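Local coordinates for protein trilobed Protease (Pyrococcus furiosus, PDB 2GOP) that is a hydrolase that probably cleaves proteins or peptides, and is seen here as its open-Velcro beta-propeller domain, at residues S115-I120 with G176-D181; M63-P68 with R107-N112; S284-I289 with I297-H302; R263-A268 with F277-E282. All blocks are in the same frame, centred on the assembly; numbering follows the deposited sequence.

Interaction 1. Residues S115-I120 with G176-D181; sequences SRKLLI and GIWHRD
Leu-119 and Trp-178 face each other with their CA atoms 7.5 Å apart, where strand segments 117-120 and 176-179 run roughly antiparallel (157°). The axes come no closer than 8.1 Å, too far for a shared backbone ladder, and side chains fill the interval. The largest is Trp-178. Its CG lies anti to the carbonyl carbon (chi1 -76°), which swings the indole across to the other strand: NE1 comes 3.3 Å from Leu-119 CB, and CH2 lies 3.8 Å from Lys-117 CE. The carbonyl carbon of Leu-118 meets the ring at its edge. In this beta propeller the contact is one between blades, since 117-123 is the second strand of one four-stranded sheet and 175-179 the first, inner strand of the next. Were Trp-178 an alanine, Leu-119 CB and the Lys-117 methylenes would probably lose their packing partner and a gap would open between the blades. Further along, Leu-119 CD2 rests 3.8 Å from Gly-176 O. Where strand 117-123 begins, the Lys-117 chain bends at its last two torsions, bringing NZ 2.8 Å from Asp-181 OD1 in a salt bridge, the nitrogen coming from above the carboxylate plane. Each charge has a second partner: Lys-117 NZ also pairs with Asp-114, and Asp-181 OD1 accepts from Asn-112 ND2.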
# COMPACT_ATOMS: atom_id res chain seq x y z
N SER A 115 -12.72 21.32 -20.01
CA SER A 115 -11.50 21.32 -20.84
C SER A 115 -10.70 22.61 -20.70
O SER A 115 -9.96 22.98 -21.61
CB SER A 115 -11.84 21.11 -22.33
OG SER A 115 -12.61 19.95 -22.53
N ARG A 116 -10.85 23.29 -19.58
CA ARG A 116 -10.16 24.56 -19.34
C ARG A 116 -9.41 24.51 -18.00
O ARG A 116 -8.23 24.87 -17.94
CB ARG A 116 -11.16 25.71 -19.39
CG ARG A 116 -10.65 27.03 -18.91
CD ARG A 116 -11.79 28.04 -18.74
NE ARG A 116 -11.64 28.75 -17.47
CZ ARG A 116 -12.50 28.71 -16.45
NH1 ARG A 116 -13.65 28.05 -16.52
NH2 ARG A 116 -12.21 29.40 -15.34
N LYS A 117 -10.08 24.06 -16.94
CA LYS A 117 -9.42 23.92 -15.64
C LYS A 117 -8.74 22.56 -15.46
O LYS A 117 -9.25 21.51 -15.89
CB LYS A 117 -10.40 24.16 -14.50
CG LYS A 117 -11.06 25.54 -14.55
CD LYS A 117 -11.79 25.88 -13.25
CE LYS A 117 -13.01 24.98 -12.99
NZ LYS A 117 -14.17 25.22 -13.90
N LEU A 118 -7.60 22.59 -14.77
CA LEU A 118 -6.76 21.43 -14.57
C LEU A 118 -6.43 21.29 -13.07
O LEU A 118 -5.92 22.24 -12.45
CB LEU A 118 -5.51 21.60 -15.42
CG LEU A 118 -4.53 20.46 -15.65
CD1 LEU A 118 -5.22 19.21 -16.21
CD2 LEU A 118 -3.42 20.95 -16.58
N LEU A 119 -6.75 20.14 -12.49
CA LEU A 119 -6.44 19.84 -11.08
C LEU A 119 -5.13 19.07 -11.01
O LEU A 119 -5.01 17.98 -11.56
CB LEU A 119 -7.53 19.01 -10.42
CG LEU A 119 -7.25 18.60 -8.95
CD1 LEU A 119 -7.16 19.85 -8.05
CD2 LEU A 119 -8.29 17.61 -8.43
N ILE A 120 -4.15 19.66 -10.31
CA ILE A 120 -2.86 19.03 -10.05
C ILE A 120 -2.72 18.80 -8.55
O ILE A 120 -2.88 19.73 -7.75
CB ILE A 120 -1.70 19.94 -10.52
CG1 ILE A 120 -1.88 20.35 -11.99
CG2 ILE A 120 -0.35 19.23 -10.33
CD1 ILE A 120 -1.21 21.63 -12.34
N GLY A 176 -7.40 14.08 -4.25
CA GLY A 176 -8.56 14.88 -4.68
C GLY A 176 -9.00 14.55 -6.07
O GLY A 176 -8.19 14.10 -6.90
N ILE A 177 -10.30 14.74 -6.33
CA ILE A 177 -10.88 14.57 -7.66
C ILE A 177 -11.89 15.68 -7.93
O ILE A 177 -12.42 16.28 -6.99
CB ILE A 177 -11.59 13.18 -7.82
CG1 ILE A 177 -12.71 13.02 -6.79
CG2 ILE A 177 -10.59 12.02 -7.67
CD1 ILE A 177 -13.71 11.94 -7.15
N TRP A 178 -12.14 15.96 -9.21
CA TRP A 178 -13.18 16.92 -9.57
C TRP A 178 -14.55 16.30 -9.30
O TRP A 178 -14.75 15.10 -9.53
CB TRP A 178 -13.13 17.27 -11.06
CG TRP A 178 -12.04 18.20 -11.48
CD1 TRP A 178 -10.95 17.89 -12.23
CD2 TRP A 178 -11.95 19.61 -11.22
NE1 TRP A 178 -10.18 18.99 -12.43
CE2 TRP A 178 -10.77 20.06 -11.82
CE3 TRP A 178 -12.75 20.52 -10.52
CZ2 TRP A 178 -10.35 21.40 -11.75
CZ3 TRP A 178 -12.34 21.86 -10.45
CH2 TRP A 178 -11.15 22.27 -11.06
N HIS A 179 -15.47 17.11 -8.80
CA HIS A 179 -16.89 16.78 -8.79
C HIS A 179 -17.62 17.99 -9.35
O HIS A 179 -17.97 18.92 -8.62
CB HIS A 179 -17.39 16.45 -7.38
CG HIS A 179 -18.83 16.02 -7.35
ND1 HIS A 179 -19.31 14.98 -8.11
CD2 HIS A 179 -19.89 16.51 -6.66
CE1 HIS A 179 -20.61 14.84 -7.89
NE2 HIS A 179 -20.98 15.75 -7.01
N ARG A 180 -17.85 17.95 -10.66
CA ARG A 180 -18.21 19.14 -11.45
C ARG A 180 -17.18 20.26 -11.20
O ARG A 180 -16.01 20.04 -11.49
CB ARG A 180 -19.66 19.53 -11.25
CG ARG A 180 -20.63 18.43 -11.76
CD ARG A 180 -21.94 18.99 -12.27
NE ARG A 180 -22.86 17.96 -12.77
CZ ARG A 180 -22.78 17.38 -13.98
NH1 ARG A 180 -21.81 17.69 -14.83
NH2 ARG A 180 -23.68 16.46 -14.33
N ASP A 181 -17.59 21.41 -10.66
CA ASP A 181 -16.63 22.49 -10.40
C ASP A 181 -16.07 22.48 -8.98
O ASP A 181 -15.28 23.36 -8.61
CB ASP A 181 -17.25 23.85 -10.72
CG ASP A 181 -17.21 24.17 -12.21
OD1 ASP A 181 -16.28 23.71 -12.92
OD2 ASP A 181 -18.12 24.89 -12.65

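Interaction 2. Residues M63-P68 with R107-N112; sequences MPRISP and RSLEWN
Trp-111 lays one face of its indole over Ser-67, whose CA sits 3.6 Å from the centroid of the five-membered ring in a CH-pi contact, while the ring's N-H edge turns to Arg-65. There NE1 donates to Arg-65 O at 2.9 Å (156°); the oxygen lies in the indole plane, yet the nitrogen stands above the carbonyl plane. Arg-65 bends at chi2, passing its CG alongside the Leu-109 side chain: NE donates to Leu-109 O at 2.9 Å, NH1 returns to Pro-64 O, and NH2 reaches water 1, which also accepts from Leu-109 N. Beside it Met-63 CE packs 3.7 Å from Leu-109 CB. A phenylalanine in place of Trp-111 has no N-H to offer, and would probably weaken the tie between the two strands at Arg-65 O. Strands 62-66 and 105-111 are the inner strands of successive propeller blades; their segments 63-66 and 107-111 run nearly parallel (12°), the axes 7.3 Å apart at closest. No backbone hydrogen bond crosses here, so side chains do the joining: guanidinium and water between them serve both N and O of Leu-109. With Asp-19 salt-bridged to NH1 as well, the Arg-65 guanidinium is gripped at all three nitrogens and its rotation is probably fixed.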
# COMPACT_ATOMS: atom_id res chain seq x y z
N MET A 63 2.17 10.62 -18.01
CA MET A 63 0.91 11.17 -17.48
C MET A 63 0.05 11.89 -18.54
O MET A 63 -0.38 13.02 -18.31
CB MET A 63 1.16 12.12 -16.31
CG MET A 63 1.84 11.51 -15.10
SD MET A 63 1.58 12.51 -13.61
CE MET A 63 -0.12 12.15 -13.23
N PRO A 64 -0.20 11.23 -19.68
CA PRO A 64 -1.05 11.85 -20.70
C PRO A 64 -2.48 12.03 -20.22
O PRO A 64 -3.07 11.08 -19.70
CB PRO A 64 -1.01 10.84 -21.85
CG PRO A 64 -0.71 9.54 -21.19
CD PRO A 64 0.26 9.90 -20.10
N ARG A 65 -3.01 13.24 -20.35
CA ARG A 65 -4.39 13.53 -19.97
C ARG A 65 -5.02 14.32 -21.10
O ARG A 65 -4.66 15.48 -21.33
CB ARG A 65 -4.44 14.31 -18.64
CG ARG A 65 -3.76 13.60 -17.46
CD ARG A 65 -4.49 12.33 -17.03
NE ARG A 65 -3.92 11.74 -15.82
CZ ARG A 65 -2.97 10.80 -15.77
NH1 ARG A 65 -2.44 10.28 -16.88
NH2 ARG A 65 -2.54 10.37 -14.60
N ILE A 66 -5.92 13.70 -21.83
CA ILE A 66 -6.57 14.36 -22.95
C ILE A 66 -7.73 15.15 -22.38
O ILE A 66 -8.49 14.62 -21.59
CB ILE A 66 -7.13 13.35 -23.98
CG1 ILE A 66 -6.02 12.45 -24.53
CG2 ILE A 66 -7.84 14.12 -25.13
CD1 ILE A 66 -6.51 11.08 -24.98
N SER A 67 -7.87 16.41 -22.78
CA SER A 67 -9.01 17.21 -22.34
C SER A 67 -10.30 16.63 -22.91
O SER A 67 -10.31 16.13 -24.03
CB SER A 67 -8.85 18.67 -22.76
OG SER A 67 -8.85 18.83 -24.17
N PRO A 68 -11.40 16.68 -22.14
CA PRO A 68 -12.68 16.16 -22.65
C PRO A 68 -13.02 16.55 -24.11
O PRO A 68 -13.54 15.74 -24.87
CB PRO A 68 -13.70 16.75 -21.68
CG PRO A 68 -12.93 16.83 -20.37
CD PRO A 68 -11.53 17.20 -20.76
N ARG A 107 1.17 13.60 -7.84
CA ARG A 107 0.32 12.46 -7.49
C ARG A 107 -0.79 12.25 -8.53
O ARG A 107 -1.06 11.12 -8.92
CB ARG A 107 -0.32 12.65 -6.11
CG ARG A 107 -1.02 11.41 -5.57
CD ARG A 107 -1.96 11.74 -4.44
NE ARG A 107 -2.30 10.56 -3.64
CZ ARG A 107 -1.59 10.09 -2.60
NH1 ARG A 107 -0.46 10.69 -2.22
NH2 ARG A 107 -2.02 9.02 -1.94
N SER A 108 -1.44 13.32 -8.95
CA SER A 108 -2.51 13.20 -9.94
C SER A 108 -2.63 14.43 -10.82
O SER A 108 -2.18 15.53 -10.45
CB SER A 108 -3.85 12.94 -9.28
OG SER A 108 -4.14 13.96 -8.34
N LEU A 109 -3.27 14.22 -11.96
CA LEU A 109 -3.43 15.24 -12.99
C LEU A 109 -4.76 14.99 -13.69
O LEU A 109 -4.95 13.92 -14.25
CB LEU A 109 -2.27 15.11 -13.98
CG LEU A 109 -2.17 16.13 -15.10
CD1 LEU A 109 -2.06 17.56 -14.53
CD2 LEU A 109 -0.96 15.75 -15.96
N GLU A 110 -5.70 15.93 -13.61
CA GLU A 110 -7.08 15.68 -14.04
C GLU A 110 -7.71 16.94 -14.60
O GLU A 110 -7.68 17.98 -13.97
CB GLU A 110 -7.95 15.15 -12.88
CG GLU A 110 -9.37 14.70 -13.30
CD GLU A 110 -10.34 14.33 -12.13
OE1 GLU A 110 -10.06 14.59 -10.93
OE2 GLU A 110 -11.40 13.77 -12.45
N TRP A 111 -8.29 16.83 -15.79
CA TRP A 111 -9.03 17.90 -16.39
C TRP A 111 -10.40 18.01 -15.78
O TRP A 111 -11.05 17.01 -15.50
CB TRP A 111 -9.23 17.65 -17.89
CG TRP A 111 -8.03 17.88 -18.73
CD1 TRP A 111 -7.23 16.93 -19.25
CD2 TRP A 111 -7.52 19.13 -19.19
NE1 TRP A 111 -6.24 17.51 -20.00
CE2 TRP A 111 -6.39 18.86 -19.97
CE3 TRP A 111 -7.90 20.46 -19.00
CZ2 TRP A 111 -5.63 19.87 -20.58
CZ3 TRP A 111 -7.14 21.46 -19.60
CH2 TRP A 111 -6.02 21.16 -20.39
N ASN A 112 -10.85 19.26 -15.61
CA ASN A 112 -12.25 19.57 -15.40
C ASN A 112 -13.05 19.27 -16.68
O ASN A 112 -12.50 19.30 -17.79
CB ASN A 112 -12.39 21.05 -15.01
CG ASN A 112 -13.81 21.44 -14.71
OD1 ASN A 112 -14.65 21.50 -15.61
ND2 ASN A 112 -14.11 21.69 -13.43
O HOH W 1 -4.22 11.54 -12.31

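Interaction 3. Residues S284-I289 with I297-H302; sequences SVNLYI and IAKGRH
A classic beta bulge joins Ile-297 and Ala-298 to Leu-287, both residues facing that single partner. Leu-287 O takes two bonds from one face of its carbonyl plane, from Ile-297 N at 2.9 Å and from Ala-298 N at 3.2 Å. In return Leu-287 N donates to Ala-298 O, an oxygen that also receives His-302 NE2, at 3.1 Å, from the opposite face of its plane. The imidazole gets there because CG of His-302 sits between the backbone N and the carbonyl carbon (chi1 58°), folding the ring back against its own loop. The setting is a propeller blade near its rim: 284-290 is the third strand of a four-stranded sheet, and 297-302 leads from the outermost strand 294-296 to 303-309, the inner strand of the following blade. Asn-286 grips this connection by its amide. OD1 accepts from Gly-300 N at 3.0 Å in a nearly straight bond (167°), the donor standing above the amide plane; ND2 binds Glu-281 and also water 2, which donates to Gly-300 O. At the end of the inverse gamma turn centred on Arg-301, Val-285 N reaches His-302 O at 3.0 Å, in the carbonyl plane. The extended Lys-299 chain passes obliquely by the ring of Tyr-288, and its NZ makes a weak bond of 3.2 Å to Tyr-288 OH, whose stronger partner is Glu-281. On the apolar side, Leu-287 CD1 meets Ile-297 CG2 at 3.7 Å, and Val-285 also packs on Met-240 of the second subunit.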
# COMPACT_ATOMS: atom_id res chain seq x y z
N SER A 284 -5.84 -14.12 -13.03
CA SER A 284 -6.14 -13.14 -14.08
C SER A 284 -6.63 -11.84 -13.47
O SER A 284 -7.01 -11.78 -12.29
CB SER A 284 -7.20 -13.70 -15.04
OG SER A 284 -6.66 -14.76 -15.80
N VAL A 285 -6.59 -10.79 -14.29
CA VAL A 285 -7.14 -9.49 -13.94
C VAL A 285 -8.08 -9.11 -15.08
O VAL A 285 -7.63 -8.88 -16.20
CB VAL A 285 -6.03 -8.45 -13.72
CG1 VAL A 285 -6.63 -7.07 -13.35
CG2 VAL A 285 -5.05 -8.95 -12.65
N ASN A 286 -9.38 -9.11 -14.79
CA ASN A 286 -10.42 -8.96 -15.78
C ASN A 286 -11.14 -7.62 -15.65
O ASN A 286 -11.25 -7.11 -14.55
CB ASN A 286 -11.40 -10.10 -15.64
CG ASN A 286 -10.78 -11.44 -15.94
OD1 ASN A 286 -10.10 -11.61 -16.96
ND2 ASN A 286 -10.98 -12.41 -15.05
N LEU A 287 -11.64 -7.09 -16.76
CA LEU A 287 -12.36 -5.81 -16.79
C LEU A 287 -13.85 -6.07 -16.91
O LEU A 287 -14.28 -6.83 -17.80
CB LEU A 287 -11.92 -4.99 -18.01
CG LEU A 287 -11.78 -3.46 -18.01
CD1 LEU A 287 -12.03 -2.95 -19.44
CD2 LEU A 287 -12.64 -2.70 -17.01
N TYR A 288 -14.63 -5.41 -16.05
CA TYR A 288 -16.08 -5.55 -16.03
C TYR A 288 -16.78 -4.20 -16.08
O TYR A 288 -16.16 -3.16 -15.88
CB TYR A 288 -16.53 -6.22 -14.72
CG TYR A 288 -16.11 -7.66 -14.60
CD1 TYR A 288 -14.89 -8.00 -14.01
CD2 TYR A 288 -16.92 -8.68 -15.09
CE1 TYR A 288 -14.51 -9.33 -13.91
CE2 TYR A 288 -16.54 -10.01 -15.00
CZ TYR A 288 -15.34 -10.33 -14.40
OH TYR A 288 -14.96 -11.66 -14.32
N ILE A 289 -18.08 -4.24 -16.34
CA ILE A 289 -18.93 -3.07 -16.20
C ILE A 289 -20.08 -3.43 -15.29
O ILE A 289 -20.63 -4.55 -15.35
CB ILE A 289 -19.44 -2.56 -17.58
CG1 ILE A 289 -20.16 -1.21 -17.42
CG2 ILE A 289 -20.35 -3.59 -18.25
CD1 ILE A 289 -20.82 -0.72 -18.69
N ILE A 297 -16.28 -7.13 -19.84
CA ILE A 297 -15.79 -6.41 -21.01
C ILE A 297 -14.63 -7.19 -21.65
O ILE A 297 -14.64 -7.48 -22.85
CB ILE A 297 -15.31 -5.00 -20.63
CG1 ILE A 297 -16.52 -4.09 -20.34
CG2 ILE A 297 -14.45 -4.41 -21.76
CD1 ILE A 297 -16.15 -2.70 -19.82
N ALA A 298 -13.64 -7.52 -20.84
CA ALA A 298 -12.46 -8.26 -21.29
C ALA A 298 -12.13 -9.27 -20.20
O ALA A 298 -11.45 -8.95 -19.23
CB ALA A 298 -11.28 -7.29 -21.54
N LYS A 299 -12.65 -10.49 -20.36
CA LYS A 299 -12.48 -11.56 -19.40
C LYS A 299 -11.76 -12.72 -20.08
O LYS A 299 -12.16 -13.15 -21.15
CB LYS A 299 -13.85 -12.01 -18.86
CG LYS A 299 -13.78 -13.07 -17.78
CD LYS A 299 -15.14 -13.40 -17.21
CE LYS A 299 -15.04 -14.46 -16.12
NZ LYS A 299 -16.22 -14.48 -15.21
N GLY A 300 -10.69 -13.21 -19.45
CA GLY A 300 -9.94 -14.36 -19.99
C GLY A 300 -8.68 -14.64 -19.20
O GLY A 300 -8.52 -14.12 -18.10
N ARG A 301 -7.80 -15.47 -19.74
CA ARG A 301 -6.51 -15.75 -19.09
C ARG A 301 -5.51 -14.66 -19.49
O ARG A 301 -4.69 -14.84 -20.38
CB ARG A 301 -6.02 -17.17 -19.39
CG ARG A 301 -6.89 -18.23 -18.71
CD ARG A 301 -6.23 -19.60 -18.65
NE ARG A 301 -7.06 -20.60 -17.96
CZ ARG A 301 -7.21 -20.68 -16.64
NH1 ARG A 301 -6.60 -19.83 -15.82
NH2 ARG A 301 -7.99 -21.63 -16.12
N HIS A 302 -5.63 -13.52 -18.82
CA HIS A 302 -4.82 -12.34 -19.14
C HIS A 302 -4.83 -11.42 -17.94
O HIS A 302 -5.51 -11.69 -16.95
CB HIS A 302 -5.39 -11.62 -20.37
CG HIS A 302 -6.82 -11.17 -20.23
ND1 HIS A 302 -7.72 -11.24 -21.27
CD2 HIS A 302 -7.50 -10.65 -19.18
CE1 HIS A 302 -8.89 -10.78 -20.87
NE2 HIS A 302 -8.78 -10.41 -19.61
O HOH W 2 -10.26 -15.08 -16.06

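Interaction 4. Residues R263-A268 with F277-E282; sequences RGVGQA and FTLFEE
With CG anti to the carbonyl carbon (chi1 -74°), Phe-280 turns the edge of its ring to the opposite strand, placing CE1 3.8 Å from Gly-266 CA. A CB on this glycine would be tight against that ring atom, so the bare backbone suits the close approach. Arg-263 starts in the same way (chi1 -61°) but bends at chi2 (-71°), which carries its chain past Phe-280 O, 3.6 Å from CD, and sets one face of the guanidinium over Glu-281 CA. Phe-280 O is buried with no polar partner. The Glu-281 carboxylate is close enough only for a general attraction, as OE2 is 4.4 Å from Arg-263 NE and well out of the guanidinium plane; Glu-281 OE1 is held by Tyr-288 and Asn-286 instead. Between the two strands of this antiparallel hairpin, Phe-280 N donates to Gly-264 O at 2.8 Å and Gly-266 N to Thr-278 O at 2.9 Å. A beta bulge then shifts the register by one, and Thr-278 N donates to Gln-267 O at 3.0 Å, almost straight onto the end of the C=O. Val-265 CG2 against Leu-279 CD1 (3.7 Å) and Ala-268 against Phe-277 make an apolar face. That face turns to the preceding blade, where Leu-246 of strand 245-249 touches Val-265, Ala-268 and Phe-277. At the open end of the hairpin Arg-263 forms a salt bridge with Glu-242 of the second subunit, whose Met-240 packs on Phe-280. Strand 264-271 is the inner strand of its blade, and 274-281 lies between it and 284-290.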
# COMPACT_ATOMS: atom_id res chain seq x y z
N ARG A 263 -13.54 -10.88 -4.20
CA ARG A 263 -12.40 -10.74 -5.10
C ARG A 263 -11.82 -9.37 -4.87
O ARG A 263 -12.54 -8.45 -4.50
CB ARG A 263 -12.82 -10.86 -6.57
CG ARG A 263 -13.45 -12.17 -6.98
CD ARG A 263 -12.47 -13.29 -7.01
NE ARG A 263 -13.09 -14.50 -7.55
CZ ARG A 263 -12.55 -15.71 -7.52
NH1 ARG A 263 -11.36 -15.91 -6.98
NH2 ARG A 263 -13.22 -16.72 -8.04
N GLY A 264 -10.52 -9.23 -5.10
CA GLY A 264 -9.88 -7.92 -5.07
C GLY A 264 -10.24 -7.07 -6.27
O GLY A 264 -10.40 -7.58 -7.38
N VAL A 265 -10.38 -5.77 -6.04
CA VAL A 265 -10.65 -4.79 -7.09
C VAL A 265 -9.37 -4.02 -7.39
O VAL A 265 -8.67 -3.64 -6.48
CB VAL A 265 -11.74 -3.76 -6.64
CG1 VAL A 265 -11.95 -2.66 -7.71
CG2 VAL A 265 -13.05 -4.45 -6.34
N GLY A 266 -9.08 -3.79 -8.66
CA GLY A 266 -7.96 -2.94 -9.06
C GLY A 266 -8.45 -1.51 -9.27
O GLY A 266 -8.89 -0.87 -8.33
N GLN A 267 -8.40 -1.04 -10.50
CA GLN A 267 -8.81 0.31 -10.84
C GLN A 267 -10.32 0.32 -11.14
O GLN A 267 -10.87 -0.68 -11.58
CB GLN A 267 -8.01 0.79 -12.06
CG GLN A 267 -8.30 2.21 -12.51
CD GLN A 267 -7.68 2.56 -13.87
OE1 GLN A 267 -6.99 1.75 -14.48
NE2 GLN A 267 -7.96 3.77 -14.34
N ALA A 268 -10.97 1.46 -10.90
CA ALA A 268 -12.41 1.62 -11.11
C ALA A 268 -12.71 3.05 -11.55
O ALA A 268 -12.08 3.99 -11.07
CB ALA A 268 -13.17 1.29 -9.82
N PHE A 277 -14.56 -1.46 -13.90
CA PHE A 277 -13.60 -1.88 -12.89
C PHE A 277 -12.94 -3.20 -13.22
O PHE A 277 -13.47 -4.01 -13.97
CB PHE A 277 -14.30 -1.99 -11.53
CG PHE A 277 -15.35 -3.05 -11.49
CD1 PHE A 277 -16.63 -2.79 -11.97
CD2 PHE A 277 -15.07 -4.31 -10.99
CE1 PHE A 277 -17.60 -3.77 -11.94
CE2 PHE A 277 -16.05 -5.29 -10.97
CZ PHE A 277 -17.31 -5.02 -11.46
N THR A 278 -11.77 -3.39 -12.63
CA THR A 278 -11.01 -4.62 -12.77
C THR A 278 -11.11 -5.44 -11.50
O THR A 278 -11.15 -4.90 -10.39
CB THR A 278 -9.53 -4.37 -13.11
OG1 THR A 278 -8.92 -3.57 -12.10
CG2 THR A 278 -9.39 -3.67 -14.47
N LEU A 279 -11.18 -6.76 -11.68
CA LEU A 279 -11.18 -7.73 -10.59
C LEU A 279 -9.99 -8.66 -10.74
O LEU A 279 -9.63 -9.02 -11.86
CB LEU A 279 -12.47 -8.56 -10.62
CG LEU A 279 -13.47 -8.47 -9.48
CD1 LEU A 279 -13.68 -7.06 -8.95
CD2 LEU A 279 -14.78 -9.09 -9.96
N PHE A 280 -9.39 -9.03 -9.61
CA PHE A 280 -8.34 -10.05 -9.55
C PHE A 280 -9.01 -11.40 -9.26
O PHE A 280 -9.57 -11.59 -8.17
CB PHE A 280 -7.33 -9.73 -8.44
CG PHE A 280 -6.40 -8.59 -8.77
CD1 PHE A 280 -6.88 -7.30 -8.90
CD2 PHE A 280 -5.04 -8.82 -8.92
CE1 PHE A 280 -6.02 -6.25 -9.19
CE2 PHE A 280 -4.17 -7.78 -9.21
CZ PHE A 280 -4.66 -6.49 -9.34
N GLU A 281 -8.94 -12.31 -10.23
CA GLU A 281 -9.65 -13.59 -10.19
C GLU A 281 -8.74 -14.70 -10.69
O GLU A 281 -8.45 -14.76 -11.89
CB GLU A 281 -10.85 -13.55 -11.14
CG GLU A 281 -11.93 -12.60 -10.79
CD GLU A 281 -13.03 -12.59 -11.84
OE1 GLU A 281 -12.75 -12.22 -13.01
OE2 GLU A 281 -14.17 -12.94 -11.50
N GLU A 282 -8.30 -15.58 -9.79
CA GLU A 282 -7.66 -16.84 -10.19
C GLU A 282 -6.48 -16.68 -11.15
O GLU A 282 -6.35 -17.41 -12.14
CB GLU A 282 -8.71 -17.76 -10.81
CG GLU A 282 -9.84 -18.14 -9.86
CD GLU A 282 -9.53 -19.37 -9.04
OE1 GLU A 282 -8.56 -19.34 -8.25
OE2 GLU A 282 -10.25 -20.39 -9.18

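From the N terminus, interaction 2 comes first, closing a loop of 38 residues and joining the inner strands of two successive blades. Interaction 1 follows with a 55-residue loop and ties the second of those blades to the next one; the two touch through neighbouring strands 105-111 and 117-123, where Leu-119 N probably bonds to Glu-110 O. Interactions 4 and 3 close short loops of 8 and 7 residues in a later blade, interaction 3 also holding the connection that leads to the next, and meet through Glu-281. Their centres lie 23 to 30 Å from those of the first pair. All four stand in series along the chain, none nested or crossed, as suits blades built from consecutive strands.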